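Local coordinates for protein aldehyde dehydrogenase (Trypanosoma brucei, PDB 5MYP) that probably oxidises aldehydes to carboxylic acids with NAD+ as the electron acceptor, as a glycosomal member of the aldehyde dehydrogenase family, at residues R204-V209 against V220-G225; I124-W127 against L132-L135; V361-I366 against N387-P392. All blocks are in the same frame, centred on the assembly; numbering follows the deposited sequence.

Contact 1. Residues R204-V209 against V220-G225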
ATOM      1  N   ARG A 204      -8.531  -7.073 -15.147  1.00 13.25           N
ATOM      2  CA  ARG A 204      -7.744  -7.270 -16.372  1.00 13.57           C
ATOM      3  C   ARG A 204      -6.855  -6.063 -16.683  1.00 13.26           C
ATOM      4  O   ARG A 204      -5.649  -6.216 -16.889  1.00 13.08           O
ATOM      5  CB  ARG A 204      -8.680  -7.551 -17.552  1.00 14.15           C
ATOM      6  CG  ARG A 204      -7.994  -7.897 -18.868  1.00 14.89           C
ATOM      7  CD  ARG A 204      -9.023  -8.140 -19.970  1.00 15.40           C
ATOM      8  NE  ARG A 204      -9.755  -6.916 -20.329  1.00 16.06           N
ATOM      9  CZ  ARG A 204      -9.283  -5.923 -21.092  1.00 16.44           C
ATOM     10  NH1 ARG A 204      -8.065  -5.973 -21.626  1.00 16.74           N
ATOM     11  NH2 ARG A 204     -10.049  -4.863 -21.328  1.00 16.51           N
ATOM     12  N   VAL A 205      -7.451  -4.871 -16.711  1.00 13.07           N
ATOM     13  CA  VAL A 205      -6.714  -3.637 -17.012  1.00 12.98           C
ATOM     14  C   VAL A 205      -5.839  -3.208 -15.818  1.00 12.77           C
ATOM     15  O   VAL A 205      -4.763  -2.632 -16.015  1.00 12.42           O
ATOM     16  CB  VAL A 205      -7.667  -2.496 -17.450  1.00 13.05           C
ATOM     17  CG1 VAL A 205      -6.920  -1.177 -17.646  1.00 13.19           C
ATOM     18  CG2 VAL A 205      -8.418  -2.887 -18.727  1.00 13.19           C
ATOM     19  N   ALA A 206      -6.290  -3.492 -14.592  1.00 12.75           N
ATOM     20  CA  ALA A 206      -5.479  -3.238 -13.389  1.00 12.81           C
ATOM     21  C   ALA A 206      -4.089  -3.875 -13.460  1.00 12.97           C
ATOM     22  O   ALA A 206      -3.107  -3.259 -13.046  1.00 12.79           O
ATOM     23  CB  ALA A 206      -6.204  -3.719 -12.137  1.00 12.78           C
ATOM     24  N   GLU A 207      -4.019  -5.101 -13.984  1.00 13.34           N
ATOM     25  CA  GLU A 207      -2.739  -5.789 -14.193  1.00 13.82           C
ATOM     26  C   GLU A 207      -1.807  -4.982 -15.103  1.00 13.20           C
ATOM     27  O   GLU A 207      -0.609  -4.899 -14.844  1.00 12.97           O
ATOM     28  CB  GLU A 207      -2.946  -7.190 -14.779  1.00 14.64           C
ATOM     29  CG  GLU A 207      -3.646  -8.172 -13.846  1.00 15.56           C
ATOM     30  CD  GLU A 207      -3.821  -9.557 -14.441  1.00 16.38           C
ATOM     31  OE1 GLU A 207      -3.204  -9.863 -15.490  1.00 17.11           O
ATOM     32  OE2 GLU A 207      -4.593 -10.350 -13.853  1.00 17.62           O
ATOM     33  N   ILE A 208      -2.373  -4.406 -16.165  1.00 12.84           N
ATOM     34  CA  ILE A 208      -1.623  -3.560 -17.113  1.00 12.71           C
ATOM     35  C   ILE A 208      -1.159  -2.257 -16.444  1.00 12.35           C
ATOM     36  O   ILE A 208      -0.022  -1.817 -16.647  1.00 12.27           O
ATOM     37  CB  ILE A 208      -2.466  -3.246 -18.379  1.00 13.00           C
ATOM     38  CG1 ILE A 208      -2.784  -4.541 -19.148  1.00 13.12           C
ATOM     39  CG2 ILE A 208      -1.752  -2.257 -19.299  1.00 13.07           C
ATOM     40  CD1 ILE A 208      -3.959  -4.429 -20.095  1.00 13.29           C
ATOM     41  N   VAL A 209      -2.039  -1.652 -15.648  1.00 11.94           N
ATOM     42  CA  VAL A 209      -1.702  -0.442 -14.889  1.00 11.76           C
ATOM     43  C   VAL A 209      -0.564  -0.722 -13.903  1.00 11.62           C
ATOM     44  O   VAL A 209       0.407   0.035 -13.836  1.00 11.39           O
ATOM     45  CB  VAL A 209      -2.931   0.132 -14.140  1.00 11.77           C
ATOM     46  CG1 VAL A 209      -2.526   1.242 -13.170  1.00 11.70           C
ATOM     47  CG2 VAL A 209      -3.965   0.660 -15.129  1.00 11.82           C
ATOM     48  N   VAL A 220       0.282   1.924  -6.113  1.00 10.30           N
ATOM     49  CA  VAL A 220      -1.027   1.933  -6.768  1.00 10.51           C
ATOM     50  C   VAL A 220      -2.151   1.664  -5.779  1.00 10.62           C
ATOM     51  O   VAL A 220      -1.990   0.879  -4.847  1.00 10.64           O
ATOM     52  CB  VAL A 220      -1.122   0.924  -7.943  1.00 10.69           C
ATOM     53  CG1 VAL A 220      -0.097   1.261  -9.017  1.00 10.70           C
ATOM     54  CG2 VAL A 220      -0.956  -0.522  -7.471  1.00 10.81           C
ATOM     55  N   THR A 221      -3.270   2.352  -5.991  1.00 10.59           N
ATOM     56  CA  THR A 221      -4.544   2.028  -5.373  1.00 10.71           C
ATOM     57  C   THR A 221      -5.428   1.544  -6.512  1.00 10.93           C
ATOM     58  O   THR A 221      -5.608   2.250  -7.505  1.00 10.82           O
ATOM     59  CB  THR A 221      -5.163   3.258  -4.683  1.00 10.70           C
ATOM     60  OG1 THR A 221      -4.271   3.729  -3.662  1.00 10.58           O
ATOM     61  CG2 THR A 221      -6.517   2.922  -4.052  1.00 10.80           C
ATOM     62  N   LEU A 222      -5.949   0.326  -6.381  1.00 11.20           N
ATOM     63  CA  LEU A 222      -6.745  -0.313  -7.423  1.00 11.65           C
ATOM     64  C   LEU A 222      -8.125  -0.581  -6.842  1.00 12.10           C
ATOM     65  O   LEU A 222      -8.243  -1.248  -5.813  1.00 12.17           O
ATOM     66  CB  LEU A 222      -6.072  -1.611  -7.890  1.00 11.60           C
ATOM     67  CG  LEU A 222      -4.607  -1.499  -8.324  1.00 11.65           C
ATOM     68  CD1 LEU A 222      -4.001  -2.871  -8.600  1.00 11.68           C
ATOM     69  CD2 LEU A 222      -4.473  -0.610  -9.550  1.00 11.69           C
ATOM     70  N   GLU A 223      -9.153  -0.022  -7.477  1.00 12.69           N
ATOM     71  CA  GLU A 223     -10.540  -0.169  -7.035  1.00 13.13           C
ATOM     72  C   GLU A 223     -11.265  -0.960  -8.110  1.00 13.19           C
ATOM     73  O   GLU A 223     -11.608  -0.424  -9.170  1.00 12.88           O
ATOM     74  CB  GLU A 223     -11.182   1.208  -6.845  1.00 13.49           C
ATOM     75  CG  GLU A 223     -10.551   2.046  -5.733  1.00 13.87           C
ATOM     76  CD  GLU A 223     -11.050   1.708  -4.333  1.00 14.09           C
ATOM     77  OE1 GLU A 223     -12.071   1.000  -4.187  1.00 14.51           O
ATOM     78  OE2 GLU A 223     -10.406   2.167  -3.361  1.00 14.24           O
ATOM     79  N   LEU A 224     -11.478  -2.246  -7.847  1.00 13.54           N
ATOM     80  CA  LEU A 224     -11.922  -3.177  -8.881  1.00 13.93           C
ATOM     81  C   LEU A 224     -13.290  -3.724  -8.501  1.00 14.84           C
ATOM     82  O   LEU A 224     -14.046  -3.035  -7.812  1.00 15.64           O
ATOM     83  CB  LEU A 224     -10.856  -4.257  -9.111  1.00 13.85           C
ATOM     84  CG  LEU A 224      -9.416  -3.729  -9.191  1.00 13.72           C
ATOM     85  CD1 LEU A 224      -8.420  -4.876  -9.261  1.00 13.64           C
ATOM     86  CD2 LEU A 224      -9.231  -2.785 -10.371  1.00 13.65           C
ATOM     87  N   GLY A 225     -13.635  -4.919  -8.972  1.00 15.37           N
ATOM     88  CA  GLY A 225     -14.962  -5.478  -8.738  1.00 15.57           C
ATOM     89  C   GLY A 225     -14.886  -6.909  -8.257  1.00 15.75           C
ATOM     90  O   GLY A 225     -14.002  -7.277  -7.472  1.00 16.43           O
TER

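Contact 2. Residues I124-W127 against L132-L135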
ATOM      1  N   ILE A 124      -7.080   7.492 -12.947  1.00 11.05           N
ATOM      2  CA  ILE A 124      -7.732   6.945 -14.136  1.00 11.62           C
ATOM      3  C   ILE A 124      -9.178   6.627 -13.768  1.00 12.12           C
ATOM      4  O   ILE A 124      -9.439   5.775 -12.923  1.00 12.06           O
ATOM      5  CB  ILE A 124      -7.014   5.686 -14.661  1.00 11.66           C
ATOM      6  CG1 ILE A 124      -5.562   6.024 -15.042  1.00 11.71           C
ATOM      7  CG2 ILE A 124      -7.762   5.093 -15.859  1.00 11.68           C
ATOM      8  CD1 ILE A 124      -4.680   4.809 -15.257  1.00 11.75           C
ATOM      9  N   GLY A 125     -10.108   7.333 -14.402  1.00 12.67           N
ATOM     10  CA  GLY A 125     -11.526   7.211 -14.094  1.00 13.27           C
ATOM     11  C   GLY A 125     -12.185   6.049 -14.802  1.00 13.83           C
ATOM     12  O   GLY A 125     -11.585   5.402 -15.663  1.00 14.28           O
ATOM     13  N   THR A 126     -13.429   5.787 -14.424  1.00 14.58           N
ATOM     14  CA  THR A 126     -14.249   4.777 -15.077  1.00 15.21           C
ATOM     15  C   THR A 126     -15.567   5.425 -15.531  1.00 15.59           C
ATOM     16  O   THR A 126     -15.839   6.594 -15.229  1.00 15.52           O
ATOM     17  CB  THR A 126     -14.452   3.531 -14.173  1.00 15.39           C
ATOM     18  OG1 THR A 126     -15.155   2.518 -14.902  1.00 15.80           O
ATOM     19  CG2 THR A 126     -15.207   3.867 -12.890  1.00 15.67           C
ATOM     20  N   TRP A 127     -16.365   4.657 -16.261  1.00 15.70           N
ATOM     21  CA  TRP A 127     -17.537   5.186 -16.982  1.00 16.13           C
ATOM     22  C   TRP A 127     -18.863   5.121 -16.216  1.00 16.25           C
ATOM     23  O   TRP A 127     -19.789   5.857 -16.549  1.00 16.45           O
ATOM     24  CB  TRP A 127     -17.709   4.481 -18.339  1.00 16.36           C
ATOM     25  CG  TRP A 127     -17.788   2.991 -18.254  1.00 16.55           C
ATOM     26  CD1 TRP A 127     -16.762   2.105 -18.414  1.00 16.79           C
ATOM     27  CD2 TRP A 127     -18.949   2.209 -17.965  1.00 16.96           C
ATOM     28  NE1 TRP A 127     -17.214   0.821 -18.254  1.00 16.81           N
ATOM     29  CE2 TRP A 127     -18.553   0.855 -17.974  1.00 16.85           C
ATOM     30  CE3 TRP A 127     -20.293   2.521 -17.710  1.00 16.87           C
ATOM     31  CZ2 TRP A 127     -19.453  -0.188 -17.740  1.00 16.97           C
ATOM     32  CZ3 TRP A 127     -21.186   1.483 -17.463  1.00 16.99           C
ATOM     33  CH2 TRP A 127     -20.759   0.147 -17.480  1.00 16.92           C
ATOM     34  N   LEU A 132     -18.172  11.079  -9.989  1.00 16.24           N
ATOM     35  CA  LEU A 132     -17.744  10.623  -8.661  1.00 16.17           C
ATOM     36  C   LEU A 132     -16.367   9.966  -8.683  1.00 16.16           C
ATOM     37  O   LEU A 132     -15.491  10.325  -7.900  1.00 15.45           O
ATOM     38  CB  LEU A 132     -18.754   9.628  -8.083  1.00 16.40           C
ATOM     39  CG  LEU A 132     -18.485   9.090  -6.673  1.00 16.36           C
ATOM     40  CD1 LEU A 132     -18.690  10.189  -5.647  1.00 16.46           C
ATOM     41  CD2 LEU A 132     -19.371   7.887  -6.377  1.00 16.46           C
ATOM     42  N   LEU A 133     -16.181   9.016  -9.594  1.00 16.37           N
ATOM     43  CA  LEU A 133     -14.987   8.169  -9.576  1.00 16.91           C
ATOM     44  C   LEU A 133     -13.769   8.770 -10.283  1.00 17.28           C
ATOM     45  O   LEU A 133     -12.724   8.120 -10.370  1.00 18.10           O
ATOM     46  CB  LEU A 133     -15.330   6.772 -10.112  1.00 17.10           C
ATOM     47  CG  LEU A 133     -16.434   6.060  -9.316  1.00 17.09           C
ATOM     48  CD1 LEU A 133     -16.741   4.700  -9.923  1.00 17.41           C
ATOM     49  CD2 LEU A 133     -16.079   5.913  -7.842  1.00 17.37           C
ATOM     50  N   ILE A 134     -13.899  10.002 -10.785  1.00 17.09           N
ATOM     51  CA  ILE A 134     -12.744  10.812 -11.191  1.00 17.14           C
ATOM     52  C   ILE A 134     -12.470  11.932 -10.162  1.00 16.43           C
ATOM     53  O   ILE A 134     -11.314  12.136  -9.773  1.00 15.81           O
ATOM     54  CB  ILE A 134     -12.893  11.333 -12.656  1.00 17.80           C
ATOM     55  CG1 ILE A 134     -11.531  11.712 -13.250  1.00 18.51           C
ATOM     56  CG2 ILE A 134     -13.864  12.497 -12.769  1.00 17.98           C
ATOM     57  CD1 ILE A 134     -10.757  10.540 -13.810  1.00 18.60           C
ATOM     58  N   LEU A 135     -13.513  12.627  -9.696  1.00 15.87           N
ATOM     59  CA  LEU A 135     -13.330  13.743  -8.753  1.00 15.54           C
ATOM     60  C   LEU A 135     -13.069  13.333  -7.304  1.00 15.08           C
ATOM     61  O   LEU A 135     -12.299  14.008  -6.617  1.00 14.91           O
ATOM     62  CB  LEU A 135     -14.513  14.728  -8.801  1.00 15.75           C
ATOM     63  CG  LEU A 135     -14.703  15.576 -10.065  1.00 16.10           C
ATOM     64  CD1 LEU A 135     -15.770  16.640  -9.806  1.00 16.39           C
ATOM     65  CD2 LEU A 135     -13.403  16.235 -10.505  1.00 16.21           C
TER
HETATM   66  O   HOH W   1     -10.742   6.358 -10.395  1.00 14.12           O

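Contact 3. Residues V361-I366 against N387-P392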
ATOM      1  N   VAL A 361     -22.539 -17.014 -15.750  1.00 19.72           N
ATOM      2  CA  VAL A 361     -23.305 -16.091 -14.890  1.00 19.17           C
ATOM      3  C   VAL A 361     -22.919 -16.191 -13.403  1.00 18.70           C
ATOM      4  O   VAL A 361     -23.037 -15.207 -12.671  1.00 17.75           O
ATOM      5  CB  VAL A 361     -24.843 -16.274 -15.057  1.00 19.05           C
ATOM      6  CG1 VAL A 361     -25.333 -17.573 -14.419  1.00 19.11           C
ATOM      7  CG2 VAL A 361     -25.604 -15.079 -14.488  1.00 19.01           C
ATOM      8  N   MET A 362     -22.464 -17.371 -12.973  1.00 18.50           N
ATOM      9  CA  MET A 362     -21.952 -17.560 -11.612  1.00 18.87           C
ATOM     10  C   MET A 362     -20.433 -17.784 -11.535  1.00 19.19           C
ATOM     11  O   MET A 362     -19.918 -18.249 -10.513  1.00 19.50           O
ATOM     12  CB  MET A 362     -22.732 -18.681 -10.915  1.00 18.59           C
ATOM     13  CG  MET A 362     -24.030 -18.206 -10.275  1.00 18.53           C
ATOM     14  SD  MET A 362     -23.832 -16.821  -9.135  1.00 18.25           S
ATOM     15  CE  MET A 362     -22.755 -17.558  -7.906  1.00 18.31           C
ATOM     16  N   GLN A 363     -19.728 -17.436 -12.611  1.00 19.89           N
ATOM     17  CA  GLN A 363     -18.267 -17.396 -12.639  1.00 20.65           C
ATOM     18  C   GLN A 363     -17.700 -15.986 -12.817  1.00 20.79           C
ATOM     19  O   GLN A 363     -16.630 -15.692 -12.292  1.00 21.32           O
ATOM     20  CB  GLN A 363     -17.736 -18.298 -13.762  1.00 21.27           C
ATOM     21  CG  GLN A 363     -18.016 -19.780 -13.569  1.00 21.99           C
ATOM     22  CD  GLN A 363     -17.407 -20.331 -12.290  1.00 22.52           C
ATOM     23  OE1 GLN A 363     -16.187 -20.331 -12.114  1.00 24.48           O
ATOM     24  NE2 GLN A 363     -18.254 -20.789 -11.384  1.00 22.66           N
ATOM     25  N   GLU A 364     -18.401 -15.128 -13.559  1.00 20.98           N
ATOM     26  CA  GLU A 364     -17.938 -13.773 -13.864  1.00 21.16           C
ATOM     27  C   GLU A 364     -18.763 -12.730 -13.108  1.00 20.09           C
ATOM     28  O   GLU A 364     -19.916 -12.977 -12.755  1.00 19.68           O
ATOM     29  CB  GLU A 364     -18.056 -13.507 -15.367  1.00 22.47           C
ATOM     30  CG  GLU A 364     -17.339 -14.521 -16.256  1.00 23.54           C
ATOM     31  CD  GLU A 364     -17.579 -14.289 -17.741  1.00 24.81           C
ATOM     32  OE1 GLU A 364     -18.071 -13.205 -18.129  1.00 26.30           O
ATOM     33  OE2 GLU A 364     -17.277 -15.200 -18.540  1.00 25.72           O
ATOM     34  N   GLU A 365     -18.158 -11.567 -12.867  1.00 19.04           N
ATOM     35  CA  GLU A 365     -18.882 -10.399 -12.359  1.00 18.47           C
ATOM     36  C   GLU A 365     -19.967 -10.044 -13.368  1.00 17.52           C
ATOM     37  O   GLU A 365     -19.670  -9.807 -14.536  1.00 16.99           O
ATOM     38  CB  GLU A 365     -17.940  -9.205 -12.167  1.00 18.99           C
ATOM     39  CG  GLU A 365     -18.621  -7.911 -11.723  1.00 19.53           C
ATOM     40  CD  GLU A 365     -17.657  -6.739 -11.580  1.00 19.97           C
ATOM     41  OE1 GLU A 365     -16.658  -6.683 -12.327  1.00 21.18           O
ATOM     42  OE2 GLU A 365     -17.895  -5.866 -10.713  1.00 19.61           O
ATOM     43  N   ILE A 366     -21.214 -10.006 -12.914  1.00 16.41           N
ATOM     44  CA  ILE A 366     -22.344  -9.785 -13.813  1.00 16.19           C
ATOM     45  C   ILE A 366     -22.338  -8.341 -14.325  1.00 16.12           C
ATOM     46  O   ILE A 366     -22.362  -8.105 -15.542  1.00 15.73           O
ATOM     47  CB  ILE A 366     -23.677 -10.172 -13.134  1.00 16.06           C
ATOM     48  CG1 ILE A 366     -23.676 -11.684 -12.858  1.00 16.00           C
ATOM     49  CG2 ILE A 366     -24.868  -9.779 -14.005  1.00 16.16           C
ATOM     50  CD1 ILE A 366     -24.893 -12.212 -12.141  1.00 15.95           C
ATOM     51  N   ASN A 387     -16.235 -18.629  -0.741  1.00 15.32           N
ATOM     52  CA  ASN A 387     -14.773 -18.790  -0.613  1.00 15.51           C
ATOM     53  C   ASN A 387     -14.101 -19.496  -1.799  1.00 15.59           C
ATOM     54  O   ASN A 387     -12.879 -19.456  -1.908  1.00 15.84           O
ATOM     55  CB  ASN A 387     -14.398 -19.488   0.703  1.00 15.49           C
ATOM     56  CG  ASN A 387     -14.851 -18.710   1.929  1.00 15.53           C
ATOM     57  OD1 ASN A 387     -15.253 -17.551   1.836  1.00 15.67           O
ATOM     58  ND2 ASN A 387     -14.781 -19.346   3.087  1.00 15.44           N
ATOM     59  N   SER A 388     -14.880 -20.122  -2.682  1.00 15.59           N
ATOM     60  CA  SER A 388     -14.340 -20.659  -3.941  1.00 15.69           C
ATOM     61  C   SER A 388     -14.200 -19.598  -5.039  1.00 15.49           C
ATOM     62  O   SER A 388     -13.652 -19.883  -6.100  1.00 15.33           O
ATOM     63  CB  SER A 388     -15.208 -21.807  -4.456  1.00 15.93           C
ATOM     64  OG  SER A 388     -16.501 -21.349  -4.827  1.00 16.21           O
ATOM     65  N   ARG A 389     -14.711 -18.391  -4.794  1.00 15.26           N
ATOM     66  CA  ARG A 389     -14.661 -17.300  -5.767  1.00 15.30           C
ATOM     67  C   ARG A 389     -13.737 -16.196  -5.269  1.00 14.98           C
ATOM     68  O   ARG A 389     -13.316 -16.205  -4.113  1.00 14.31           O
ATOM     69  CB  ARG A 389     -16.076 -16.776  -6.019  1.00 15.58           C
ATOM     70  CG  ARG A 389     -16.932 -17.793  -6.759  1.00 15.90           C
ATOM     71  CD  ARG A 389     -18.392 -17.382  -6.886  1.00 16.17           C
ATOM     72  NE  ARG A 389     -19.086 -18.269  -7.822  1.00 16.36           N
ATOM     73  CZ  ARG A 389     -19.523 -19.503  -7.548  1.00 16.75           C
ATOM     74  NH1 ARG A 389     -19.378 -20.052  -6.335  1.00 16.78           N
ATOM     75  NH2 ARG A 389     -20.126 -20.202  -8.509  1.00 16.95           N
ATOM     76  N   GLU A 390     -13.424 -15.248  -6.147  1.00 14.95           N
ATOM     77  CA  GLU A 390     -12.486 -14.171  -5.818  1.00 14.92           C
ATOM     78  C   GLU A 390     -13.081 -13.262  -4.744  1.00 14.45           C
ATOM     79  O   GLU A 390     -14.301 -13.167  -4.606  1.00 14.20           O
ATOM     80  CB  GLU A 390     -12.115 -13.359  -7.062  1.00 15.34           C
ATOM     81  CG  GLU A 390     -11.383 -14.143  -8.151  1.00 15.70           C
ATOM     82  CD  GLU A 390      -9.990 -14.621  -7.752  1.00 16.18           C
ATOM     83  OE1 GLU A 390      -9.419 -14.139  -6.749  1.00 16.50           O
ATOM     84  OE2 GLU A 390      -9.447 -15.480  -8.473  1.00 16.70           O
ATOM     85  N   LYS A 391     -12.205 -12.619  -3.976  1.00 13.94           N
ATOM     86  CA  LYS A 391     -12.624 -11.763  -2.870  1.00 13.58           C
ATOM     87  C   LYS A 391     -13.350 -10.552  -3.460  1.00 13.46           C
ATOM     88  O   LYS A 391     -12.749  -9.803  -4.228  1.00 13.45           O
ATOM     89  CB  LYS A 391     -11.419 -11.314  -2.042  1.00 13.61           C
ATOM     90  CG  LYS A 391     -10.686 -12.444  -1.339  1.00 13.74           C
ATOM     91  CD  LYS A 391      -9.466 -11.935  -0.598  1.00 13.85           C
ATOM     92  CE  LYS A 391      -8.729 -13.057   0.118  1.00 13.96           C
ATOM     93  NZ  LYS A 391      -7.488 -12.543   0.760  1.00 14.09           N
ATOM     94  N   PRO A 392     -14.648 -10.385  -3.147  1.00 13.15           N
ATOM     95  CA  PRO A 392     -15.417  -9.305  -3.754  1.00 13.15           C
ATOM     96  C   PRO A 392     -15.242  -7.991  -3.010  1.00 13.04           C
ATOM     97  O   PRO A 392     -14.801  -7.980  -1.860  1.00 12.56           O
ATOM     98  CB  PRO A 392     -16.855  -9.798  -3.616  1.00 13.16           C
ATOM     99  CG  PRO A 392     -16.846 -10.562  -2.337  1.00 13.18           C
ATOM    100  CD  PRO A 392     -15.472 -11.157  -2.199  1.00 13.22           C
TER

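Contact 1. Residues R204-V209 against V220-G225
Ala-206 meets Leu-224 and Leu-222 through a single methyl group, and that small knob makes the closest apolar contacts between helix 203-214 and strand 220-223 with its extension; Val-209 and Val-220 are covered more loosely. Both methyls of Leu-224 reach the alanine: CD2 comes to 3.6 Å from Ala-206 CB, and CD1 of the same leucine stands 3.8 Å from it. The CG of Leu-224 is turned anti to the carbonyl carbon (chi1 -44°), which carries the branch off beside the backbone N and over the alanine. Leu-222, two residues earlier, adds a looser touch, its CD1 lying 4.3 Å from Ala-206 CB. The alanine's lack of bulk lets the backbones come close, with the CA atoms of Ala-206 and Leu-222 6.8 Å apart. No hydrogen bond crosses the interface, so dispersion and burial alone act between these two segments.

One shell further out, Leu-217 of the second subunit packs on Ala-206, Leu-222 and Leu-224, which places this small apolar cluster at the dimer interface. Strand 220-223 is held from its sides, by backbone hydrogen bonds to strand 196-200 and by one between Leu-222 and Met-441. The side chain of Glu-223 makes no contact with 204-209 and touches Thr-200 of strand 196-200.

Strand 196-200, helix 203-214 and strand 220-223, whose two strands pair in parallel, form a beta-alpha-beta unit of the Rossmann-like nucleotide-binding domain of aldehyde dehydrogenases; its second strand ends in Glu-223, a predicted active-site residue, and Leu-224 lies about 6 Å, side chain to side chain, from Cys-259, the other predicted one.

Contact 2. Residues I124-W127 against L132-L135
Gly-125 and Ile-134 bring the two backbones to within 4.8 Å, measured between their CA atoms, where the chain leaves strand 110-124 and returns as the first turn of helix 132-143. With no direct hydrogen bond between the segments, a water spans them, donating to Ile-124 O at 2.9 Å and to Leu-133 O at 2.7 Å, so one molecule serves both carbonyls.

Beside this bridge, Ile-134 CD1 rests directly on the main chain of the glycine, which has no side chain in the way, 3.3 Å from Gly-125 N and 3.4 Å from Gly-125 CA. The isoleucine puts CG1 anti to its own N (chi1 -159°), and a second torsion of 83° then bends CD1 round to the loop. One residue on in the loop and one back in the helix, Thr-126 and Leu-133 lie alongside each other and point the same way, with Thr-126 CG2 pressed to 3.4 Å from Leu-133 CD1. The threonine OG1 stands anti to the backbone N (chi1 -175°), leaving CG2 between N and the carbonyl carbon, facing Leu-133.

The side chain of Leu-133 is about 6 Å from that of Cys-259 and about 7 Å from that of Glu-223, both predicted active-site residues, so the turn borders the probable catalytic pocket. Ile-124 and Gly-125 make backbone hydrogen bonds to Leu-198 and Lys-151 on neighbouring strands. Ile-134 packs on helix 157-170, whereas Leu-132, whose N is hydrogen-bonded to Glu-76 OE1, leans on helix 69-95, which seats the new helix between those two.

Contact 3. Residues V361-I366 against N387-P392
The side chains of Arg-389 and Met-362 cross at about a right angle, the guanidinium gripping the methionine's main-chain oxygen while the terminal methyl of the methionine side chain comes over one face of the flat group. This side-on, two-nitrogen grip of a main-chain oxygen ties together two loops of the catalytic domain of the aldehyde dehydrogenase fold, which carries the second, mixed sheet; one loop leads into strand 370-376 and the other into strand 395-398. NE and NH2 of Arg-389 both donate to Met-362 O, each at 2.8 Å. The acceptor lies in the guanidinium plane, yet the two nitrogens approach it from opposite faces of the carbonyl plane. Neither bond is straight, the N-H...O angles being 145° for NH2 and 148° for NE, as expected when two donors of one group converge on a single atom.

Bends at chi2 and chi3 fold the methionine back, so that Met-362 CE sits offset toward the rim of the guanidinium, 3.7 Å from Arg-389 NE. The same residue thus meets the arginine in its plane and over a face, which should restrict rotation of the group. Gln-363 crosses Arg-389 at about a right angle too, but the amide nitrogen makes no bond to the arginine; it donates instead to Pro-357 O.

Beyond the pair, Tyr-264 of strand 264-268 touches both Met-362 and Arg-389. Next in sequence, Glu-390 forms a salt bridge with Arg-193 of the second subunit. The remaining guanidinium nitrogen is occupied as well, since Arg-389 NH1 is hydrogen-bonded to Ile-385 O, near the C-terminal end of helix 379-387.

From the N terminus, contact 2 comes first, closing the short turn by which strand 110-124 passes into helix 132-143. Contact 1 follows, folding helix 203-214 onto strand 220-223 in the same nucleotide-binding half. Contact 3 closes a longer loop that takes in strand 370-376 of the second sheet and helix 379-387. The three are in series, neither nested nor crossed. Contacts 1 and 2 adjoin in the core, where Val-209 CG2 packs 4.2 Å from Ile-124 CD1. Between contacts 1 and 3, Gly-225 CA lies 3.6 Å from Glu-365 OE2, where the chain leaving the nucleotide-binding domain meets a loop of the catalytic domain; both contacts reach the second subunit.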